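Local coordinates for protein lipolytic enzyme, G-D-S-L family (Bacteroides thetaiotaomicron, PDB 7BR2) that metabolizes the drug diltiazem as a gut microbial serine esterase of the SGNH/GDSL hydrolase family, at residues F16-T30 with I75-M89. Sequence-based numbering, arbitrary orientation.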
loop_
_atom_site.group_PDB
_atom_site.type_symbol
_atom_site.label_atom_id
_atom_site.label_comp_id
_atom_site.label_asym_id
_atom_site.label_seq_id
_atom_site.Cartn_x
_atom_site.Cartn_y
_atom_site.Cartn_z
ATOM N N PHE A 16 -11.206 -5.609 -4.630
ATOM C CA PHE A 16 -12.236 -4.647 -4.258
ATOM C C PHE A 16 -13.046 -4.262 -5.500
ATOM O O PHE A 16 -12.537 -4.271 -6.628
ATOM C CB PHE A 16 -11.594 -3.401 -3.621
ATOM C CG PHE A 16 -10.673 -3.706 -2.451
ATOM C CD1 PHE A 16 -11.023 -4.643 -1.501
ATOM C CD2 PHE A 16 -9.451 -3.047 -2.314
ATOM C CE1 PHE A 16 -10.178 -4.923 -0.423
ATOM C CE2 PHE A 16 -8.598 -3.322 -1.234
ATOM C CZ PHE A 16 -8.965 -4.266 -0.291
ATOM N N LYS A 17 -14.320 -3.926 -5.296
ATOM C CA LYS A 17 -15.212 -3.529 -6.389
ATOM C C LYS A 17 -15.850 -2.177 -6.056
ATOM O O LYS A 17 -15.666 -1.641 -4.961
ATOM C CB LYS A 17 -16.292 -4.584 -6.671
ATOM C CG LYS A 17 -17.346 -4.697 -5.582
ATOM C CD LYS A 17 -18.388 -5.783 -5.917
ATOM C CE LYS A 17 -19.449 -5.951 -4.807
ATOM N NZ LYS A 17 -20.343 -4.755 -4.637
ATOM N N GLU A 18 -16.598 -1.619 -7.015
ATOM C CA GLU A 18 -17.132 -0.266 -6.868
ATOM C C GLU A 18 -17.893 -0.111 -5.560
ATOM O O GLU A 18 -18.691 -0.966 -5.189
ATOM C CB GLU A 18 -18.038 0.089 -8.046
ATOM C CG GLU A 18 -18.630 1.509 -7.971
ATOM C CD GLU A 18 -20.038 1.586 -7.364
ATOM O OE1 GLU A 18 -20.361 2.605 -6.703
ATOM O OE2 GLU A 18 -20.816 0.625 -7.518
ATOM N N GLY A 19 -17.602 0.970 -4.836
ATOM C CA GLY A 19 -18.308 1.259 -3.608
ATOM C C GLY A 19 -17.767 0.597 -2.356
ATOM O O GLY A 19 -18.336 0.800 -1.276
ATOM N N ASP A 20 -16.706 -0.199 -2.462
ATOM C CA ASP A 20 -16.140 -0.866 -1.297
ATOM C C ASP A 20 -15.558 0.156 -0.319
ATOM O O ASP A 20 -15.168 1.266 -0.689
ATOM C CB ASP A 20 -15.059 -1.861 -1.732
ATOM C CG ASP A 20 -15.569 -3.300 -1.814
ATOM O OD1 ASP A 20 -16.554 -3.638 -1.116
ATOM O OD2 ASP A 20 -15.006 -4.082 -2.618
ATOM N N ARG A 21 -15.567 -0.216 0.949
ATOM C CA ARG A 21 -14.916 0.523 2.024
ATOM C C ARG A 21 -13.958 -0.463 2.690
ATOM O O ARG A 21 -14.378 -1.295 3.501
ATOM C CB ARG A 21 -15.952 1.087 2.992
ATOM C CG ARG A 21 -16.975 2.011 2.319
ATOM C CD ARG A 21 -18.163 2.316 3.227
ATOM N NE ARG A 21 -17.784 3.076 4.426
ATOM C CZ ARG A 21 -17.486 4.376 4.440
ATOM N NH1 ARG A 21 -17.491 5.094 3.314
ATOM N NH2 ARG A 21 -17.166 4.962 5.585
ATOM N N ALA A 22 -12.693 -0.421 2.295
ATOM C CA ALA A 22 -11.683 -1.370 2.748
ATOM C C ALA A 22 -10.894 -0.752 3.895
ATOM O O ALA A 22 -10.126 0.191 3.685
ATOM C CB ALA A 22 -10.759 -1.748 1.594
ATOM N N VAL A 23 -11.061 -1.292 5.106
ATOM C CA VAL A 23 -10.373 -0.793 6.294
ATOM C C VAL A 23 -9.235 -1.742 6.627
ATOM O O VAL A 23 -9.450 -2.955 6.759
ATOM C CB VAL A 23 -11.331 -0.659 7.486
ATOM C CG1 VAL A 23 -10.574 -0.152 8.711
ATOM C CG2 VAL A 23 -12.518 0.257 7.145
ATOM N N PHE A 24 -8.021 -1.187 6.785
ATOM C CA PHE A 24 -6.823 -1.956 7.137
ATOM C C PHE A 24 -6.517 -1.746 8.615
ATOM O O PHE A 24 -5.916 -0.738 8.993
ATOM C CB PHE A 24 -5.637 -1.528 6.280
ATOM C CG PHE A 24 -5.721 -1.989 4.861
ATOM C CD1 PHE A 24 -6.399 -1.238 3.913
ATOM C CD2 PHE A 24 -5.117 -3.175 4.467
ATOM C CE1 PHE A 24 -6.484 -1.663 2.582
ATOM C CE2 PHE A 24 -5.185 -3.603 3.155
ATOM C CZ PHE A 24 -5.877 -2.846 2.206
ATOM N N LEU A 25 -6.908 -2.709 9.443
ATOM C CA LEU A 25 -6.693 -2.609 10.877
ATOM C C LEU A 25 -5.291 -3.102 11.239
ATOM O O LEU A 25 -4.896 -4.216 10.857
ATOM C CB LEU A 25 -7.763 -3.418 11.612
ATOM C CG LEU A 25 -7.525 -3.805 13.073
ATOM C CD1 LEU A 25 -7.351 -2.575 13.935
ATOM C CD2 LEU A 25 -8.701 -4.619 13.552
ATOM N N GLY A 26 -4.536 -2.293 11.979
ATOM C CA GLY A 26 -3.180 -2.736 12.258
ATOM C C GLY A 26 -2.501 -1.937 13.347
ATOM O O GLY A 26 -3.141 -1.203 14.104
ATOM N N ASN A 27 -1.174 -2.101 13.419
ATOM C CA ASN A 27 -0.389 -1.380 14.413
ATOM C C ASN A 27 0.407 -0.249 13.775
ATOM O O ASN A 27 -0.087 0.408 12.844
ATOM C CB ASN A 27 0.542 -2.334 15.180
ATOM C CG ASN A 27 1.436 -3.174 14.269
ATOM O OD1 ASN A 27 1.726 -2.794 13.124
ATOM N ND2 ASN A 27 1.899 -4.312 14.793
ATOM N N SER A 28 1.627 0.012 14.271
ATOM C CA SER A 28 2.365 1.160 13.756
ATOM C C SER A 28 2.755 0.973 12.305
ATOM O O SER A 28 2.895 1.959 11.576
ATOM C CB SER A 28 3.618 1.449 14.578
ATOM O OG SER A 28 4.361 0.274 14.826
ATOM N N ILE A 29 2.962 -0.266 11.869
ATOM C CA ILE A 29 3.291 -0.485 10.463
ATOM C C ILE A 29 2.161 0.028 9.576
ATOM O O ILE A 29 2.396 0.710 8.571
ATOM C CB ILE A 29 3.599 -1.975 10.227
ATOM C CG1 ILE A 29 4.850 -2.353 11.037
ATOM C CG2 ILE A 29 3.762 -2.254 8.741
ATOM C CD1 ILE A 29 4.982 -3.829 11.353
ATOM N N THR A 30 0.915 -0.236 9.986
ATOM C CA THR A 30 -0.260 0.308 9.311
ATOM C C THR A 30 -0.423 1.800 9.591
ATOM O O THR A 30 -0.626 2.599 8.669
ATOM C CB THR A 30 -1.497 -0.448 9.782
ATOM O OG1 THR A 30 -1.351 -1.836 9.464
ATOM C CG2 THR A 30 -2.767 0.123 9.158
ATOM N N ILE A 75 -13.167 1.168 14.142
ATOM C CA ILE A 75 -13.129 0.258 13.002
ATOM C C ILE A 75 -14.536 0.031 12.437
ATOM O O ILE A 75 -14.813 0.357 11.283
ATOM C CB ILE A 75 -12.454 -1.079 13.386
ATOM C CG1 ILE A 75 -11.015 -0.818 13.840
ATOM C CG2 ILE A 75 -12.465 -2.032 12.225
ATOM C CD1 ILE A 75 -10.144 -0.159 12.799
ATOM N N PHE A 76 -15.423 -0.577 13.226
ATOM C CA PHE A 76 -16.800 -0.788 12.783
ATOM C C PHE A 76 -17.513 0.539 12.533
ATOM O O PHE A 76 -18.489 0.591 11.779
ATOM C CB PHE A 76 -17.564 -1.616 13.824
ATOM C CG PHE A 76 -16.989 -2.996 14.048
ATOM C CD1 PHE A 76 -16.106 -3.555 13.124
ATOM C CD2 PHE A 76 -17.317 -3.723 15.183
ATOM C CE1 PHE A 76 -15.577 -4.811 13.330
ATOM C CE2 PHE A 76 -16.785 -4.985 15.394
ATOM C CZ PHE A 76 -15.917 -5.530 14.460
ATOM N N SER A 77 -17.070 1.603 13.211
ATOM C CA SER A 77 -17.634 2.923 13.011
ATOM C C SER A 77 -17.441 3.403 11.591
ATOM O O SER A 77 -18.170 4.287 11.143
ATOM C CB SER A 77 -16.983 3.919 13.977
ATOM O OG SER A 77 -15.571 3.946 13.794
ATOM N N LYS A 78 -16.425 2.895 10.903
ATOM C CA LYS A 78 -16.175 3.247 9.515
ATOM C C LYS A 78 -17.001 2.409 8.547
ATOM O O LYS A 78 -16.895 2.599 7.328
ATOM C CB LYS A 78 -14.677 3.111 9.209
ATOM C CG LYS A 78 -13.791 4.167 9.877
ATOM C CD LYS A 78 -12.308 3.793 9.831
ATOM C CE LYS A 78 -11.423 4.930 10.357
ATOM N NZ LYS A 78 -11.761 5.387 11.751
ATOM N N ASN A 79 -17.804 1.480 9.060
ATOM C CA ASN A 79 -18.640 0.615 8.256
ATOM C C ASN A 79 -17.869 -0.042 7.114
ATOM O O ASN A 79 -18.121 0.221 5.937
ATOM C CB ASN A 79 -19.844 1.395 7.691
ATOM C CG ASN A 79 -20.851 1.782 8.779
ATOM O OD1 ASN A 79 -20.920 1.180 9.865
ATOM N ND2 ASN A 79 -21.640 2.806 8.480
ATOM N N PRO A 80 -16.863 -0.860 7.433
ATOM C CA PRO A 80 -16.137 -1.553 6.367
ATOM C C PRO A 80 -17.049 -2.537 5.648
ATOM O O PRO A 80 -17.914 -3.177 6.262
ATOM C CB PRO A 80 -15.019 -2.280 7.120
ATOM C CG PRO A 80 -15.578 -2.522 8.476
ATOM C CD PRO A 80 -16.401 -1.283 8.769
ATOM N N THR A 81 -16.875 -2.605 4.323
ATOM C CA THR A 81 -17.362 -3.722 3.525
ATOM C C THR A 81 -16.320 -4.828 3.433
ATOM O O THR A 81 -16.676 -6.008 3.309
ATOM C CB THR A 81 -17.764 -3.256 2.111
ATOM O OG1 THR A 81 -16.620 -2.758 1.408
ATOM C CG2 THR A 81 -18.853 -2.182 2.150
ATOM N N VAL A 82 -15.044 -4.463 3.518
ATOM C CA VAL A 82 -13.927 -5.399 3.573
ATOM C C VAL A 82 -12.989 -4.939 4.682
ATOM O O VAL A 82 -12.533 -3.793 4.669
ATOM C CB VAL A 82 -13.171 -5.480 2.229
ATOM C CG1 VAL A 82 -12.189 -6.632 2.256
ATOM C CG2 VAL A 82 -14.147 -5.656 1.067
ATOM N N LEU A 83 -12.664 -5.842 5.604
ATOM C CA LEU A 83 -11.835 -5.535 6.769
ATOM C C LEU A 83 -10.603 -6.431 6.746
ATOM O O LEU A 83 -10.726 -7.660 6.771
ATOM C CB LEU A 83 -12.614 -5.734 8.075
ATOM C CG LEU A 83 -11.857 -5.561 9.405
ATOM C CD1 LEU A 83 -11.341 -4.155 9.562
ATOM C CD2 LEU A 83 -12.722 -5.935 10.591
ATOM N N MET A 84 -9.426 -5.821 6.638
ATOM C CA MET A 84 -8.164 -6.533 6.748
ATOM C C MET A 84 -7.630 -6.397 8.171
ATOM O O MET A 84 -7.688 -5.316 8.757
ATOM C CB MET A 84 -7.153 -5.997 5.732
ATOM C CG MET A 84 -7.302 -6.587 4.326
ATOM S SD MET A 84 -8.901 -6.294 3.511
ATOM C CE MET A 84 -8.936 -4.504 3.386
ATOM N N VAL A 85 -7.136 -7.503 8.731
ATOM C CA VAL A 85 -6.719 -7.576 10.130
ATOM C C VAL A 85 -5.285 -8.096 10.188
ATOM O O VAL A 85 -5.002 -9.196 9.703
ATOM C CB VAL A 85 -7.661 -8.467 10.961
ATOM C CG1 VAL A 85 -7.240 -8.511 12.420
ATOM C CG2 VAL A 85 -9.117 -8.005 10.824
ATOM N N THR A 86 -4.373 -7.288 10.733
ATOM C CA THR A 86 -2.970 -7.657 10.891
ATOM C C THR A 86 -2.472 -7.215 12.262
ATOM O O THR A 86 -2.836 -6.137 12.747
ATOM C CB THR A 86 -2.092 -7.045 9.793
ATOM O OG1 THR A 86 -0.763 -7.576 9.904
ATOM C CG2 THR A 86 -2.045 -5.513 9.897
ATOM N N PHE A 87 -1.665 -8.061 12.896
ATOM C CA PHE A 87 -1.153 -7.787 14.234
ATOM C C PHE A 87 -0.043 -8.783 14.523
ATOM O O PHE A 87 0.215 -9.703 13.739
ATOM C CB PHE A 87 -2.248 -7.882 15.305
ATOM C CG PHE A 87 -2.774 -9.273 15.512
ATOM C CD1 PHE A 87 -3.571 -9.875 14.553
ATOM C CD2 PHE A 87 -2.458 -9.986 16.658
ATOM C CE1 PHE A 87 -4.045 -11.160 14.738
ATOM C CE2 PHE A 87 -2.930 -11.262 16.850
ATOM C CZ PHE A 87 -3.726 -11.853 15.889
ATOM N N GLY A 88 0.633 -8.590 15.653
ATOM C CA GLY A 88 1.631 -9.538 16.111
ATOM C C GLY A 88 3.002 -8.936 16.342
ATOM O O GLY A 88 3.778 -9.481 17.127
ATOM N N MET A 89 3.340 -7.859 15.636
ATOM C CA MET A 89 4.669 -7.283 15.830
ATOM C C MET A 89 4.873 -6.837 17.276
ATOM O O MET A 89 5.949 -7.046 17.857
ATOM C CB MET A 89 4.903 -6.128 14.859
ATOM C CG MET A 89 6.297 -5.502 14.989
ATOM S SD MET A 89 7.698 -6.597 14.617
ATOM C CE MET A 89 7.588 -6.763 12.836
HETATM O O HOH W 1 1.177 -5.980 16.717
HETATM O O HOH W 2 1.989 -6.667 13.407
#
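The methyl end of M84 fills a hollow lined by F24, A22 and F16 on one face of this strand pair. It rests over the F24 ring, CE 3.8 Å from the centroid, a CH-pi contact, and CE also meets A22 CB and F16 CZ. Bends at chi2 (60°) and chi3 (62°) fold the thioether, placing CE in that hollow, while the sulfur stands off the edge of the F16 ring, SD 5.5 Å from its centroid, a Met-aromatic contact. V82 CG1 adds a second bump at the F16 edge. On the reverse face, V23 spreads its two methyls: CG2 presses on P80 CB at 3.6 Å, and CG1 meets I75 CD1. L25 carries the ridge onward, its CD1 touching I75 CD1 at 3.9 Å, with L83 CD1 lying against CB of both V23 and L25.

Between these faces runs a parallel ladder, strands 21-26 and 82-85 being neighbours in the five-stranded sheet of order 2-1-3-4-5 at the heart of the SGNH hydrolase fold. The chain between them passes through strand 53-58, beyond 21-26, and helix 64-75, which with helix 102-125 packs against L25.

R21 curls over the turn before strand 82-85 and grips K78 O side-on with NE and NH2, the oxygen lying near the guanidinium plane, 2.9 Å from NH2. A leucine here has neither donor, and would probably leave K78 O without its mates and the turn freer to shift. T81 OG1 is gripped twice, donating to D20 OD1 at 2.7 Å and accepting from R21 N (167°). At the far end N27 caps the helix carrying S28, probably the nucleophile of a triad with H207 and D204; N27 ND2 and G88 N donate to one water, bridging the segments, and ND2 sits 3.5 Å from M89 CB.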